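Local coordinates for protein methylaspartate ammonia-lyase (Citrobacter amalonaticus, PDB 1KKO) that catalyses the reversible, magnesium-dependent anti elimination of ammonia from (2S,3S)-3-methyl-L-aspartate to give mesaconate, at residues I330-L335 against H339-A344; A355-T360 against H373-A378; F32-D37 against S45-G50; P41-V46 against D81-A86; L245-D248 against R253-E256. One frame throughout, in Å; residues are numbered along the deposited sequence.

Contact 1 of 5, residues I330-L335 against H339-A344. With SO4 (sulfate ion), chain C.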
# COMPACT_ATOMS: atom_id res chain seq x y z
N ILE A 330 6.69 16.32 -12.32
CA ILE A 330 5.87 15.76 -13.37
C ILE A 330 4.86 14.90 -12.59
O ILE A 330 5.16 13.79 -12.17
CB ILE A 330 6.77 14.94 -14.31
CG1 ILE A 330 7.84 15.86 -14.95
CG2 ILE A 330 5.98 14.21 -15.39
CD1 ILE A 330 8.91 15.12 -15.71
N LYS A 331 3.70 15.48 -12.31
CA LYS A 331 2.72 14.86 -11.41
C LYS A 331 1.89 13.92 -12.27
O LYS A 331 0.89 14.31 -12.89
CB LYS A 331 1.89 15.90 -10.70
CG LYS A 331 1.07 15.29 -9.58
CD LYS A 331 0.43 16.34 -8.69
CE LYS A 331 0.10 15.81 -7.31
NZ LYS A 331 1.29 15.79 -6.44
N THR A 332 2.32 12.67 -12.30
CA THR A 332 1.93 11.77 -13.37
C THR A 332 0.45 11.71 -13.77
O THR A 332 0.18 11.78 -14.95
CB THR A 332 2.50 10.35 -13.16
OG1 THR A 332 1.99 9.76 -11.96
CG2 THR A 332 4.04 10.37 -13.04
N PRO A 333 -0.53 11.62 -12.87
CA PRO A 333 -1.91 11.50 -13.36
C PRO A 333 -2.36 12.72 -14.15
O PRO A 333 -3.20 12.63 -15.03
CB PRO A 333 -2.74 11.34 -12.07
CG PRO A 333 -1.77 10.90 -11.04
CD PRO A 333 -0.49 11.60 -11.40
N ASP A 334 -1.79 13.87 -13.83
CA ASP A 334 -2.18 15.11 -14.49
C ASP A 334 -1.71 15.23 -15.94
O ASP A 334 -2.17 16.12 -16.65
CB ASP A 334 -1.66 16.30 -13.71
CG ASP A 334 -2.36 16.50 -12.39
OD1 ASP A 334 -3.59 16.21 -12.29
OD2 ASP A 334 -1.74 16.96 -11.41
N LEU A 335 -0.82 14.36 -16.36
CA LEU A 335 -0.33 14.40 -17.74
C LEU A 335 -1.22 13.60 -18.67
O LEU A 335 -1.00 13.61 -19.86
CB LEU A 335 1.10 13.88 -17.83
CG LEU A 335 2.16 14.90 -17.43
CD1 LEU A 335 2.37 14.94 -15.93
CD2 LEU A 335 3.46 14.65 -18.16
N HIS A 339 2.53 8.14 -21.96
CA HIS A 339 3.53 8.48 -22.97
C HIS A 339 3.97 9.93 -22.76
O HIS A 339 5.11 10.28 -23.05
CB HIS A 339 3.01 8.28 -24.38
CG HIS A 339 1.80 9.08 -24.70
ND1 HIS A 339 0.64 9.03 -23.97
CD2 HIS A 339 1.57 9.96 -25.72
CE1 HIS A 339 -0.26 9.84 -24.51
NE2 HIS A 339 0.28 10.41 -25.57
N ASN A 340 3.08 10.77 -22.24
CA ASN A 340 3.41 12.16 -21.96
C ASN A 340 4.45 12.26 -20.84
O ASN A 340 5.24 13.20 -20.80
CB ASN A 340 2.18 12.98 -21.60
CG ASN A 340 1.19 13.10 -22.73
OD1 ASN A 340 -0.03 12.92 -22.55
ND2 ASN A 340 1.69 13.41 -23.90
N ILE A 341 4.43 11.32 -19.90
CA ILE A 341 5.45 11.32 -18.86
C ILE A 341 6.82 11.06 -19.48
O ILE A 341 7.81 11.72 -19.14
CB ILE A 341 5.22 10.23 -17.79
CG1 ILE A 341 3.86 10.36 -17.12
CG2 ILE A 341 6.32 10.28 -16.74
CD1 ILE A 341 3.48 9.08 -16.37
N VAL A 342 6.89 10.07 -20.36
CA VAL A 342 8.15 9.74 -21.01
C VAL A 342 8.66 10.97 -21.76
O VAL A 342 9.81 11.36 -21.61
CB VAL A 342 8.02 8.55 -21.98
CG1 VAL A 342 9.37 8.22 -22.58
CG2 VAL A 342 7.43 7.31 -21.29
N ASP A 343 7.80 11.58 -22.55
CA ASP A 343 8.23 12.75 -23.32
C ASP A 343 8.65 13.89 -22.41
O ASP A 343 9.62 14.59 -22.69
CB ASP A 343 7.11 13.20 -24.25
CG ASP A 343 6.92 12.28 -25.43
OD1 ASP A 343 7.89 11.60 -25.84
OD2 ASP A 343 5.82 12.20 -26.01
N ALA A 344 7.93 14.10 -21.31
CA ALA A 344 8.27 15.17 -20.38
C ALA A 344 9.63 14.93 -19.72
O ALA A 344 10.45 15.84 -19.63
CB ALA A 344 7.21 15.31 -19.33
S SO4 C . -0.33 14.41 -3.35
O1 SO4 C . -1.39 14.25 -4.37
O2 SO4 C . -0.99 15.27 -2.30
O3 SO4 C . 0.05 13.11 -2.80
O4 SO4 C . 0.88 15.12 -3.84

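Contact 2 of 5, residues A355-T360 against H373-A378. With SO4 (sulfate ion), chain C.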
# COMPACT_ATOMS: atom_id res chain seq x y z
N ALA A 355 14.20 16.20 -13.70
CA ALA A 355 12.85 15.64 -13.78
C ALA A 355 12.51 14.86 -12.52
O ALA A 355 13.19 13.91 -12.18
CB ALA A 355 12.75 14.75 -14.98
N TYR A 356 11.48 15.31 -11.82
CA TYR A 356 10.95 14.61 -10.65
C TYR A 356 9.65 13.94 -11.10
O TYR A 356 8.65 14.61 -11.37
CB TYR A 356 10.76 15.59 -9.48
CG TYR A 356 9.85 15.13 -8.37
CD1 TYR A 356 9.71 13.78 -8.04
CD2 TYR A 356 9.10 16.07 -7.67
CE1 TYR A 356 8.84 13.40 -7.02
CE2 TYR A 356 8.25 15.69 -6.65
CZ TYR A 356 8.11 14.36 -6.35
OH TYR A 356 7.23 13.99 -5.37
N GLN A 357 9.70 12.62 -11.27
CA GLN A 357 8.52 11.87 -11.68
C GLN A 357 7.72 11.60 -10.42
O GLN A 357 8.02 10.71 -9.63
CB GLN A 357 8.91 10.58 -12.38
CG GLN A 357 7.73 9.93 -13.09
CD GLN A 357 8.08 8.61 -13.71
OE1 GLN A 357 8.94 8.54 -14.59
NE2 GLN A 357 7.42 7.56 -13.26
N GLY A 358 6.73 12.45 -10.22
CA GLY A 358 5.96 12.45 -8.99
C GLY A 358 4.70 11.63 -9.10
O GLY A 358 4.71 10.50 -9.58
N GLY A 359 3.60 12.21 -8.65
CA GLY A 359 2.35 11.50 -8.59
C GLY A 359 1.58 11.92 -7.36
O GLY A 359 1.73 13.05 -6.88
N THR A 360 0.77 11.02 -6.84
CA THR A 360 -0.10 11.35 -5.72
C THR A 360 -0.26 10.19 -4.77
O THR A 360 -0.18 9.03 -5.16
CB THR A 360 -1.47 11.77 -6.28
OG1 THR A 360 -2.39 12.07 -5.22
CG2 THR A 360 -2.12 10.67 -7.12
N HIS A 373 8.08 1.42 -14.33
CA HIS A 373 8.59 1.05 -15.65
C HIS A 373 8.86 2.26 -16.51
O HIS A 373 9.86 2.31 -17.22
CB HIS A 373 7.65 0.08 -16.33
CG HIS A 373 7.65 -1.27 -15.69
ND1 HIS A 373 8.30 -2.36 -16.25
CD2 HIS A 373 7.14 -1.69 -14.51
CE1 HIS A 373 8.17 -3.39 -15.43
NE2 HIS A 373 7.46 -3.01 -14.38
N VAL A 374 7.98 3.24 -16.45
CA VAL A 374 8.20 4.48 -17.16
C VAL A 374 9.51 5.12 -16.70
O VAL A 374 10.30 5.55 -17.53
CB VAL A 374 7.02 5.41 -16.95
CG1 VAL A 374 7.34 6.82 -17.42
CG2 VAL A 374 5.79 4.84 -17.66
N ALA A 375 9.76 5.14 -15.40
CA ALA A 375 10.95 5.77 -14.85
C ALA A 375 12.21 5.03 -15.21
O ALA A 375 13.23 5.62 -15.55
CB ALA A 375 10.82 5.91 -13.35
N LEU A 376 12.18 3.71 -15.14
CA LEU A 376 13.37 2.93 -15.43
C LEU A 376 13.82 3.14 -16.86
O LEU A 376 15.01 3.08 -17.15
CB LEU A 376 13.13 1.45 -15.17
CG LEU A 376 13.16 1.04 -13.70
CD1 LEU A 376 12.74 -0.41 -13.56
CD2 LEU A 376 14.55 1.26 -13.10
N ALA A 377 12.86 3.40 -17.75
CA ALA A 377 13.17 3.67 -19.15
C ALA A 377 13.61 5.11 -19.38
O ALA A 377 14.63 5.35 -20.02
CB ALA A 377 11.97 3.36 -20.01
N ALA A 378 12.87 6.07 -18.85
CA ALA A 378 13.08 7.48 -19.17
C ALA A 378 14.16 8.17 -18.36
O ALA A 378 14.70 9.18 -18.79
CB ALA A 378 11.76 8.23 -19.06
S SO4 C . -0.33 14.41 -3.35
O1 SO4 C . -1.39 14.25 -4.37
O2 SO4 C . -0.99 15.27 -2.30
O3 SO4 C . 0.05 13.11 -2.80
O4 SO4 C . 0.88 15.12 -3.84

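Contact 3 of 5, residues F32-D37 against S45-G50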
# COMPACT_ATOMS: atom_id res chain seq x y z
N PHE A 32 -10.96 12.60 11.29
CA PHE A 32 -10.44 12.65 9.93
C PHE A 32 -11.32 13.45 8.98
O PHE A 32 -10.95 13.68 7.83
CB PHE A 32 -10.37 11.22 9.40
CG PHE A 32 -9.48 11.02 8.21
CD1 PHE A 32 -8.11 11.18 8.31
CD2 PHE A 32 -10.00 10.64 6.99
CE1 PHE A 32 -7.29 10.96 7.21
CE2 PHE A 32 -9.18 10.42 5.90
CZ PHE A 32 -7.83 10.59 6.02
N ILE A 33 -12.48 13.89 9.47
CA ILE A 33 -13.48 14.52 8.64
C ILE A 33 -13.35 16.04 8.69
O ILE A 33 -13.32 16.62 9.76
CB ILE A 33 -14.91 14.11 9.15
CG1 ILE A 33 -15.02 12.59 9.28
CG2 ILE A 33 -15.99 14.67 8.24
CD1 ILE A 33 -14.69 11.84 8.01
N TYR A 34 -13.29 16.68 7.53
CA TYR A 34 -13.31 18.14 7.49
C TYR A 34 -14.75 18.61 7.55
O TYR A 34 -15.62 18.03 6.90
CB TYR A 34 -12.64 18.66 6.22
CG TYR A 34 -11.14 18.72 6.34
CD1 TYR A 34 -10.53 19.69 7.11
CD2 TYR A 34 -10.32 17.81 5.69
CE1 TYR A 34 -9.16 19.76 7.23
CE2 TYR A 34 -8.94 17.88 5.80
CZ TYR A 34 -8.37 18.86 6.58
OH TYR A 34 -7.00 18.95 6.72
N THR A 35 -14.99 19.67 8.32
CA THR A 35 -16.34 20.19 8.48
C THR A 35 -16.63 21.36 7.55
O THR A 35 -15.75 21.84 6.84
CB THR A 35 -16.58 20.63 9.93
OG1 THR A 35 -15.63 21.63 10.29
CG2 THR A 35 -16.33 19.47 10.89
N GLY A 36 -17.87 21.82 7.59
CA GLY A 36 -18.31 22.88 6.70
C GLY A 36 -18.62 22.33 5.33
O GLY A 36 -18.57 21.11 5.09
N ASP A 37 -18.94 23.23 4.41
CA ASP A 37 -19.28 22.88 3.04
C ASP A 37 -18.07 22.99 2.14
O ASP A 37 -17.17 23.80 2.37
CB ASP A 37 -20.36 23.84 2.52
CG ASP A 37 -21.66 23.73 3.28
OD1 ASP A 37 -21.99 22.64 3.79
OD2 ASP A 37 -22.43 24.70 3.42
N SER A 45 -18.45 16.88 -0.38
CA SER A 45 -17.92 16.98 0.99
C SER A 45 -16.50 17.52 0.86
O SER A 45 -15.90 17.40 -0.20
CB SER A 45 -17.88 15.64 1.71
OG SER A 45 -19.18 15.12 1.91
N VAL A 46 -15.95 18.09 1.92
CA VAL A 46 -14.59 18.62 1.84
C VAL A 46 -13.59 17.48 1.59
O VAL A 46 -12.61 17.66 0.86
CB VAL A 46 -14.22 19.44 3.09
CG1 VAL A 46 -12.77 19.85 3.05
CG2 VAL A 46 -15.10 20.70 3.17
N ARG A 47 -13.85 16.32 2.19
CA ARG A 47 -13.03 15.15 1.99
C ARG A 47 -13.92 13.99 1.58
O ARG A 47 -14.94 13.73 2.23
CB ARG A 47 -12.26 14.83 3.27
CG ARG A 47 -11.61 13.48 3.33
CD ARG A 47 -10.62 13.36 4.45
NE ARG A 47 -9.38 14.04 4.12
CZ ARG A 47 -8.40 14.27 4.96
NH1 ARG A 47 -7.29 14.83 4.53
NH2 ARG A 47 -8.53 13.96 6.25
N GLN A 48 -13.53 13.31 0.51
CA GLN A 48 -14.27 12.19 -0.05
C GLN A 48 -13.33 11.02 -0.29
O GLN A 48 -12.15 11.20 -0.59
CB GLN A 48 -14.95 12.59 -1.38
CG GLN A 48 -16.05 13.61 -1.19
CD GLN A 48 -16.71 14.04 -2.47
OE1 GLN A 48 -16.91 15.24 -2.67
NE2 GLN A 48 -17.04 13.09 -3.34
N ALA A 49 -13.83 9.81 -0.13
CA ALA A 49 -13.04 8.62 -0.41
C ALA A 49 -12.43 8.69 -1.80
O ALA A 49 -13.10 9.01 -2.77
CB ALA A 49 -13.90 7.39 -0.32
N GLY A 50 -11.15 8.36 -1.91
CA GLY A 50 -10.52 8.31 -3.21
C GLY A 50 -11.02 7.10 -3.99
O GLY A 50 -11.13 6.00 -3.45
O HOH W 1 -15.14 16.15 4.93
O HOH W 2 -17.85 18.62 4.09

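Contact 4 of 5, residues P41-V46 against D81-A86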
# COMPACT_ATOMS: atom_id res chain seq x y z
N PRO A 41 -15.87 22.81 -7.36
CA PRO A 41 -16.86 22.12 -8.18
C PRO A 41 -16.64 20.61 -8.19
O PRO A 41 -15.50 20.17 -8.30
CB PRO A 41 -16.65 22.70 -9.59
CG PRO A 41 -15.76 23.87 -9.45
CD PRO A 41 -15.14 23.85 -8.10
N GLY A 42 -17.72 19.86 -8.07
CA GLY A 42 -17.66 18.41 -8.07
C GLY A 42 -17.72 17.83 -6.67
O GLY A 42 -18.30 16.77 -6.44
N PHE A 43 -17.13 18.55 -5.72
CA PHE A 43 -17.08 18.07 -4.34
C PHE A 43 -18.41 18.22 -3.64
O PHE A 43 -19.04 19.29 -3.67
CB PHE A 43 -16.02 18.80 -3.54
CG PHE A 43 -14.62 18.35 -3.81
CD1 PHE A 43 -13.98 17.46 -2.96
CD2 PHE A 43 -13.93 18.82 -4.92
CE1 PHE A 43 -12.68 17.06 -3.21
CE2 PHE A 43 -12.64 18.42 -5.18
CZ PHE A 43 -12.01 17.54 -4.32
N THR A 44 -18.86 17.14 -3.01
CA THR A 44 -20.06 17.20 -2.19
C THR A 44 -19.71 17.18 -0.70
O THR A 44 -20.56 17.42 0.13
CB THR A 44 -21.04 16.08 -2.53
OG1 THR A 44 -20.35 14.82 -2.59
CG2 THR A 44 -21.63 16.26 -3.92
N SER A 45 -18.45 16.88 -0.38
CA SER A 45 -17.92 16.98 0.99
C SER A 45 -16.50 17.52 0.86
O SER A 45 -15.90 17.40 -0.20
CB SER A 45 -17.88 15.64 1.71
OG SER A 45 -19.18 15.12 1.91
N VAL A 46 -15.95 18.09 1.92
CA VAL A 46 -14.59 18.62 1.84
C VAL A 46 -13.59 17.48 1.59
O VAL A 46 -12.61 17.66 0.86
CB VAL A 46 -14.22 19.44 3.09
CG1 VAL A 46 -12.77 19.85 3.05
CG2 VAL A 46 -15.10 20.70 3.17
N ASP A 81 -7.97 18.54 -13.70
CA ASP A 81 -9.29 18.04 -13.98
C ASP A 81 -10.00 17.78 -12.65
O ASP A 81 -9.37 17.69 -11.61
CB ASP A 81 -9.18 16.77 -14.80
CG ASP A 81 -8.90 17.04 -16.26
OD1 ASP A 81 -8.59 18.19 -16.66
OD2 ASP A 81 -8.96 16.12 -17.10
N PRO A 82 -11.32 17.64 -12.71
CA PRO A 82 -12.14 17.47 -11.50
C PRO A 82 -11.92 16.16 -10.75
O PRO A 82 -11.30 15.26 -11.29
CB PRO A 82 -13.57 17.50 -12.05
CG PRO A 82 -13.48 18.03 -13.40
CD PRO A 82 -12.14 17.70 -13.93
N LEU A 83 -12.43 16.03 -9.52
CA LEU A 83 -12.31 14.74 -8.83
C LEU A 83 -13.00 13.68 -9.68
O LEU A 83 -13.91 13.98 -10.48
CB LEU A 83 -12.85 14.77 -7.40
CG LEU A 83 -14.37 14.72 -7.18
CD1 LEU A 83 -14.63 14.83 -5.69
CD2 LEU A 83 -15.11 15.80 -7.93
N PHE A 84 -12.57 12.46 -9.48
CA PHE A 84 -12.88 11.34 -10.34
C PHE A 84 -13.63 10.26 -9.59
O PHE A 84 -13.03 9.54 -8.78
CB PHE A 84 -11.55 10.81 -10.89
CG PHE A 84 -11.69 9.67 -11.84
CD1 PHE A 84 -12.08 9.89 -13.15
CD2 PHE A 84 -11.40 8.38 -11.44
CE1 PHE A 84 -12.21 8.83 -14.03
CE2 PHE A 84 -11.53 7.33 -12.32
CZ PHE A 84 -11.93 7.55 -13.61
N LEU A 85 -14.93 10.15 -9.86
CA LEU A 85 -15.79 9.18 -9.19
C LEU A 85 -16.27 8.08 -10.14
O LEU A 85 -16.73 8.36 -11.24
CB LEU A 85 -16.97 9.89 -8.55
CG LEU A 85 -16.63 10.96 -7.51
CD1 LEU A 85 -17.91 11.41 -6.82
CD2 LEU A 85 -15.62 10.48 -6.49
N ALA A 86 -16.15 6.83 -9.70
CA ALA A 86 -16.49 5.69 -10.56
C ALA A 86 -17.94 5.67 -11.03
O ALA A 86 -18.23 5.25 -12.16
CB ALA A 86 -16.15 4.39 -9.86
O HOH W 3 -13.28 18.66 -8.59

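Contact 5 of 5, residues L245-D248 against R253-E256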
# COMPACT_ATOMS: atom_id res chain seq x y z
N LEU A 245 3.84 33.69 0.95
CA LEU A 245 2.88 34.38 1.79
C LEU A 245 3.52 35.21 2.89
O LEU A 245 3.01 36.30 3.20
CB LEU A 245 1.90 33.39 2.42
CG LEU A 245 0.95 32.67 1.47
CD1 LEU A 245 0.08 31.72 2.25
CD2 LEU A 245 0.09 33.63 0.67
N ILE A 246 4.62 34.75 3.47
CA ILE A 246 5.23 35.48 4.58
C ILE A 246 6.21 36.54 4.12
O ILE A 246 6.61 37.38 4.91
CB ILE A 246 5.89 34.55 5.62
CG1 ILE A 246 7.02 33.72 5.02
CG2 ILE A 246 4.84 33.65 6.26
CD1 ILE A 246 7.95 33.15 6.07
N PHE A 247 6.58 36.53 2.84
CA PHE A 247 7.53 37.53 2.34
C PHE A 247 6.94 38.45 1.27
O PHE A 247 7.65 38.91 0.37
CB PHE A 247 8.80 36.85 1.83
CG PHE A 247 9.55 36.14 2.90
CD1 PHE A 247 10.02 36.83 4.01
CD2 PHE A 247 9.75 34.77 2.83
CE1 PHE A 247 10.69 36.17 5.01
CE2 PHE A 247 10.42 34.11 3.82
CZ PHE A 247 10.90 34.80 4.91
N ASP A 248 5.65 38.72 1.36
CA ASP A 248 5.02 39.68 0.46
C ASP A 248 5.19 39.32 -1.02
O ASP A 248 5.21 40.20 -1.88
CB ASP A 248 5.61 41.09 0.72
CG ASP A 248 5.61 41.49 2.20
OD1 ASP A 248 6.70 41.73 2.78
OD2 ASP A 248 4.59 41.60 2.87
N ARG A 253 13.27 38.18 -1.25
CA ARG A 253 13.17 37.84 0.16
C ARG A 253 12.93 36.34 0.32
O ARG A 253 13.43 35.71 1.25
CB ARG A 253 12.05 38.64 0.83
CG ARG A 253 12.39 40.12 1.02
CD ARG A 253 11.21 40.99 1.41
NE ARG A 253 10.64 40.63 2.70
CZ ARG A 253 9.39 40.90 3.06
NH1 ARG A 253 8.59 41.54 2.22
NH2 ARG A 253 8.94 40.53 4.25
N CYS A 254 12.16 35.77 -0.61
CA CYS A 254 11.92 34.33 -0.61
C CYS A 254 13.24 33.59 -0.77
O CYS A 254 13.54 32.66 -0.02
CB CYS A 254 10.96 33.96 -1.74
SG CYS A 254 9.23 34.43 -1.45
N ALA A 255 14.04 34.02 -1.74
CA ALA A 255 15.33 33.38 -2.00
C ALA A 255 16.27 33.51 -0.81
O ALA A 255 16.97 32.57 -0.47
CB ALA A 255 15.96 33.95 -3.25
N GLU A 256 16.29 34.68 -0.18
CA GLU A 256 17.13 34.88 0.99
C GLU A 256 16.80 33.86 2.06
O GLU A 256 17.68 33.25 2.65
CB GLU A 256 16.96 36.29 1.55
CG GLU A 256 17.67 36.52 2.87
CD GLU A 256 17.33 37.85 3.51
OE1 GLU A 256 16.25 38.41 3.22
OE2 GLU A 256 18.14 38.35 4.31

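Contact 1 of 5, residues I330-L335 against H339-A344
With CG1 turned opposite its carbonyl carbon (chi1 -57°) and the chain then extended, I341 carries CD1 out of helix 339-351 to T332, while L335, turned the same way (chi1 -80°), brings CD2 against the first turn of that helix. I341 CD1 lies 3.6 Å from both T332 CB and T332 CG2, so one methyl rests on the carbon side of the threonine. The second branch, I341 CG2, meets I330 CG2 at 4.2 Å. The methyl of A344 receives two larger neighbours: its CB is 4.0 Å from I330 CD1 and 4.0 Å from L335 CD2. That same L335 CD2 comes within 3.5 Å of N340 O. T332 OG1 is hydrogen-bonded to the hydroxyl of Y132. Between I330 and T332 in sequence comes the proton acceptor K331, whose CB points away from the helix; its NZ donates to sulfate O4 at 2.7 Å and is hydrogen-bonded to Q329 and G359. I330, T332 and L335 thus pack on the helix while the lysine amine points into the site. I316 of helix 313-321 covers I330, L335 and A344, and V374 of helix 365-378 packs on I341, so the contact lies where strand 327-330 and three barrel helices meet.

Contact 2 of 5, residues A355-T360 against H373-A378
The beta-alpha-beta unit formed by strand 354-357, helix 365-378 and strand 382-384 has Q357 as its bridge from strand to helix, reaching V374 and A375. The glutamine leaves the strand with CG anti to the backbone N (chi1 -167°) and runs extended to CD, which sets its amide against the helix surface. Q357 OE1 does most of the touching, 3.4 Å from A375 CA and 3.7 Å from V374 CG1. The methyl of A375 lies beside the amide, its CB 3.5 Å from Q357 OE1 and 3.8 Å from Q357 NE2. The V374 side chain crosses the glutamine at about a right angle. These are van der Waals contacts; the polar link to the helix is made one turn earlier, where Q357 NE2 is hydrogen-bonded to the carbonyl of C371. Beyond the strand the chain runs through G358 and G359 to T360, assigned to the substrate site, whose OG1 donates to sulfate O1 at 2.5 Å. C361 N and Q172 NE2 bond this anion, probably from the crystallisation liquor. A strand packed on its following helix, with a ligand-binding loop at the strand's C-terminal end, is the usual build of a TIM barrel, here that of an enolase-superfamily enzyme.

Contact 3 of 5, residues F32-D37 against S45-G50
R47, at the start of strand 47-59 in the enolase-type N-terminal domain, slots its guanidinium between F32 and Y34 of the small antiparallel hairpin 29-34, the close-packed end of the contact. A bend at chi3 (-77°) turns the guanidinium over the F32 ring, placing R47 NH2 3.2 Å above the ring plane near its centre. The planes are 31° apart, and the pair is a cation-pi interaction with R47 CZ 4.1 Å from the F32 centroid. On the guanidinium's other face comes Y34 CE2, 3.7 Å from R47 CZ, with the tyrosine ring turned 67° from the guanidinium plane. A salt bridge from NE to D18 fixes the group. F32 N is hydrogen-bonded to D182 of the second subunit, so this end borders the dimer interface. V46 extends the packing, its CG1 3.4 Å from Y34 CB. Beyond it the contact thins: V46 CG2 borders the carbonyls of T35, G36 and D37, which lie in exposed chain, and water replaces backbone pairing. One water donates to G36 O and accepts from V46 N, while another links Y34 O to R47 N. The one direct hydrogen bond between the segments runs from R47 NH2 to F32 O, 2.9 Å long.

Contact 4 of 5, residues P41-V46 against D81-A86
L83 reaches across to G42 and F43, and its path from CB outward accounts for nearly all of the packing. The CA-CB bond already points at the facing loop, though neither CB nor CG comes within 4.2 Å of it. Chi1 of 77° places CG between the backbone N and the carbonyl carbon, and from there the two methyls fork onto different partners. L83 CD1 settles over the face of the F43 ring, 3.8 Å from its centroid and only 7° off the ring normal. All six ring carbons are therefore almost equally far from it, a textbook CH-pi contact. L83 CD2 takes the other course and lies on the backbone, 3.5 Å from G42 C and 3.7 Å from G42 CA. The methyl can come this close because G42 has no side chain; its backbone angles by themselves call for glycine. The backbone polar groups nearby are joined through water: one molecule donates to P41 O at 2.7 Å and accepts from L83 N at 2.9 Å. Behind the pair, F17 of strand 3-18 and Q48 of strand 47-59 each touch both F43 and L83. Two irregular loops thus meet on a three-stranded antiparallel sheet, one leading into strand 47-59 and the other into helix 86-101, an antiparallel sheet followed by helices being the build of the enolase-superfamily N-terminal domain.

Contact 5 of 5, residues L245-D248 against R253-E256
Apolar packing carries the firm part of the contact, with F247 set against R253 and C254. F247 CB lies 3.8 Å from R253 CB and 4.1 Å from C254 SG, so the phenylalanine enters beside the backbone of helix 251-260. Y257, one turn on from R253, meets the ring as well. The two faces of the ring have unlike neighbours: the carbonyl oxygen of R253 stands 4.1 Å above the plane of the F247 ring, over its centre, and I246 CG1 lies over the opposite face. At the ring's edge R253, bent at chi3 (63°), has its NH2 modelled in the ring plane, 3.9 Å from F247 CD1. Among charged groups, D248 OD1 and R253 NH1 face each other as a salt-bridge pair, but the modelled atoms are too close, so the detailed placing of the carboxylate and of the whole guanidinium is doubtful. At this point the chain has left helix 242-246 and turned back, D248 taking a positive phi of 58°. The contact lies at the surface, away from the annotated sites. It joins a short helix to the next helix in the connection between strands 234-238 and 270-273, an elaborated beta-alpha-beta crossover of the TIM barrel.

Overall arrangement
From the N terminus, contact 3 comes first, closing a seven-residue loop between the hairpin and strand 47-59. Contact 4 opens where contact 3 ends, the two overlapping at S45 and V46, and Q48 of contact 3 touches F43, L83 and L85 of contact 4. Together they tie the loops flanking strand 47-59 and leading into helix 86-101 to the sheet of the N-terminal domain. The remaining contacts follow in series within the barrel. Contact 5 closes a short turn between two surface helices, some 30 Å from the others between centres. Contacts 1 and 2 fasten successive strands to their following helices; neighbours in space, they touch each other and share the sulfate.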